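Side-chain contact in tryptophan--tRNA ligase (Aeropyrum pernix, PDB 3A04), which joins L-tryptophan to tRNA(Trp) at the expense of ATP, giving L-tryptophyl-tRNA(Trp), AMP and diphosphate: residues Arg117-Arg121 with Glu122-Arg126. Residues are numbered along the deposited sequence; the frame is centred on the assembly and turned at random.
Sequences RRIGR and EEAVR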
loop_
_atom_site.group_PDB
_atom_site.type_symbol
_atom_site.label_atom_id
_atom_site.label_comp_id
_atom_site.label_asym_id
_atom_site.label_seq_id
_atom_site.Cartn_x
_atom_site.Cartn_y
_atom_site.Cartn_z
ATOM N N ARG A 117 -4.761 3.765 14.286
ATOM C CA ARG A 117 -5.110 3.839 15.752
ATOM C C ARG A 117 -3.905 3.902 16.651
ATOM O O ARG A 117 -4.047 3.962 17.864
ATOM C CB ARG A 117 -5.932 2.647 16.168
ATOM C CG ARG A 117 -7.131 2.440 15.306
ATOM C CD ARG A 117 -8.355 3.042 15.911
ATOM N NE ARG A 117 -9.544 2.533 15.209
ATOM C CZ ARG A 117 -10.473 1.733 15.746
ATOM N NH1 ARG A 117 -10.399 1.335 17.047
ATOM N NH2 ARG A 117 -11.482 1.352 14.965
ATOM N N ARG A 118 -2.715 3.800 16.055
ATOM C CA ARG A 118 -1.462 3.945 16.774
ATOM C C ARG A 118 -1.292 2.840 17.782
ATOM O O ARG A 118 -0.740 3.045 18.843
ATOM C CB ARG A 118 -1.338 5.339 17.457
ATOM C CG ARG A 118 -1.098 6.504 16.500
ATOM C CD ARG A 118 -1.238 7.935 17.193
ATOM N NE ARG A 118 -2.610 8.103 17.701
ATOM C CZ ARG A 118 -2.949 8.448 18.952
ATOM N NH1 ARG A 118 -2.014 8.742 19.862
ATOM N NH2 ARG A 118 -4.235 8.523 19.300
ATOM N N ILE A 119 -1.769 1.656 17.453
ATOM C CA ILE A 119 -1.580 0.494 18.311
ATOM C C ILE A 119 -0.288 -0.243 17.949
ATOM O O ILE A 119 -0.091 -0.628 16.772
ATOM C CB ILE A 119 -2.770 -0.443 18.168
ATOM C CG1 ILE A 119 -4.020 0.263 18.732
ATOM C CG2 ILE A 119 -2.576 -1.759 18.904
ATOM C CD1 ILE A 119 -5.244 -0.542 18.373
ATOM N N GLY A 120 0.565 -0.469 18.951
ATOM C CA GLY A 120 1.834 -1.208 18.746
ATOM C C GLY A 120 1.743 -2.564 18.079
ATOM O O GLY A 120 0.724 -3.285 18.191
ATOM N N ARG A 121 2.837 -2.972 17.414
ATOM C CA ARG A 121 2.861 -4.231 16.668
ATOM C C ARG A 121 2.669 -5.390 17.601
ATOM O O ARG A 121 1.851 -6.282 17.356
ATOM C CB ARG A 121 4.163 -4.396 15.829
ATOM C CG ARG A 121 4.391 -3.191 14.928
ATOM C CD ARG A 121 3.372 -3.178 13.694
ATOM N NE ARG A 121 3.596 -4.373 12.865
ATOM C CZ ARG A 121 2.649 -5.041 12.229
ATOM N NH1 ARG A 121 1.330 -4.746 12.420
ATOM N NH2 ARG A 121 2.991 -6.065 11.487
ATOM N N GLU A 122 3.443 -5.429 18.676
ATOM C CA GLU A 122 3.406 -6.629 19.531
ATOM C C GLU A 122 1.982 -6.784 20.158
ATOM O O GLU A 122 1.430 -7.913 20.173
ATOM C CB GLU A 122 4.420 -6.541 20.681
ATOM C CG GLU A 122 4.430 -7.807 21.509
ATOM C CD GLU A 122 5.516 -7.821 22.597
ATOM O OE1 GLU A 122 6.374 -6.885 22.628
ATOM O OE2 GLU A 122 5.513 -8.794 23.403
ATOM N N GLU A 123 1.428 -5.659 20.594
ATOM C CA GLU A 123 0.126 -5.649 21.261
ATOM C C GLU A 123 -1.033 -6.001 20.268
ATOM O O GLU A 123 -1.869 -6.876 20.569
ATOM C CB GLU A 123 -0.129 -4.296 21.954
ATOM C CG GLU A 123 -1.592 -4.090 22.470
ATOM C CD GLU A 123 -1.963 -2.634 22.731
ATOM O OE1 GLU A 123 -1.026 -1.789 22.860
ATOM O OE2 GLU A 123 -3.187 -2.313 22.807
ATOM N N ALA A 124 -1.040 -5.392 19.074
ATOM C CA ALA A 124 -2.046 -5.757 18.048
ATOM C C ALA A 124 -2.075 -7.213 17.797
ATOM O O ALA A 124 -3.166 -7.769 17.687
ATOM C CB ALA A 124 -1.839 -4.991 16.687
ATOM N N VAL A 125 -0.889 -7.846 17.697
ATOM C CA VAL A 125 -0.799 -9.259 17.367
ATOM C C VAL A 125 -1.316 -10.119 18.514
ATOM O O VAL A 125 -2.063 -11.121 18.304
ATOM C CB VAL A 125 0.675 -9.728 16.982
ATOM C CG1 VAL A 125 0.831 -11.267 17.049
ATOM C CG2 VAL A 125 1.091 -9.195 15.571
ATOM N N ARG A 126 -0.899 -9.762 19.728
ATOM C CA ARG A 126 -1.344 -10.440 20.933
ATOM C C ARG A 126 -2.858 -10.441 21.000
ATOM O O ARG A 126 -3.497 -11.495 21.020
ATOM C CB ARG A 126 -0.658 -10.021 22.162
ATOM C CG ARG A 126 -1.061 -10.780 23.414
ATOM C CD ARG A 126 -0.451 -10.199 24.640
ATOM N NE ARG A 126 -0.832 -8.822 24.848
ATOM C CZ ARG A 126 -0.013 -7.798 24.704
ATOM N NH1 ARG A 126 1.242 -7.982 24.350
ATOM N NH2 ARG A 126 -0.452 -6.583 24.893
#
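Ile-119 meets the first turn of the helix with its CG2 methyl. This branch lies anti to the backbone N of Ile-119, with CG1 beside that N at chi1 -66°. Ile-119 CG2 lies 4.0 Å from Ala-124 CB and 3.9 Å from Ala-124 N. The same methyl touches the carboxylate end of Glu-123, with Ile-119 CG2 4.0 Å from Glu-123 CD. The Glu-123 chain is extended and crosses the isoleucine at about a right angle. This one methyl thus touches both the buried Ala-124 and the end of the Glu-123 chain. Ile-119 lies in the loop just before helix 121-139, and Gly-120 is its N-cap residue. The stretch follows helix 110-115 and belongs to the class I synthetase catalytic region, whose fold is of the Rossmann type. Two backbone bonds start the helix. Ala-124 N donates to Gly-120 O at 2.9 Å, with an N-H...O angle of 169°. Val-125 N donates to Arg-121 O at 3.2 Å. Side chains lie close to both acceptors. Ala-124 CB is 3.4 Å from Gly-120 O, and Val-125 CG2 is 3.5 Å from Arg-121 O. Arg-121 turns the other way: its CG lies beside its own backbone N, and bends at chi2 and chi3 carry the guanidinium away from the helix turn. There NH1 forms a salt bridge with Asp-110, while NH2 is hydrogen-bonded to Phe-372 O and to Thr-152 OG1. The bond to Phe-372 O ties the start of the helix to the last residue of the chain, and the salt bridge ties it to helix 110-115. Arg-121 also packs on Arg-160 of the second subunit, and Val-125 touches Pro-370.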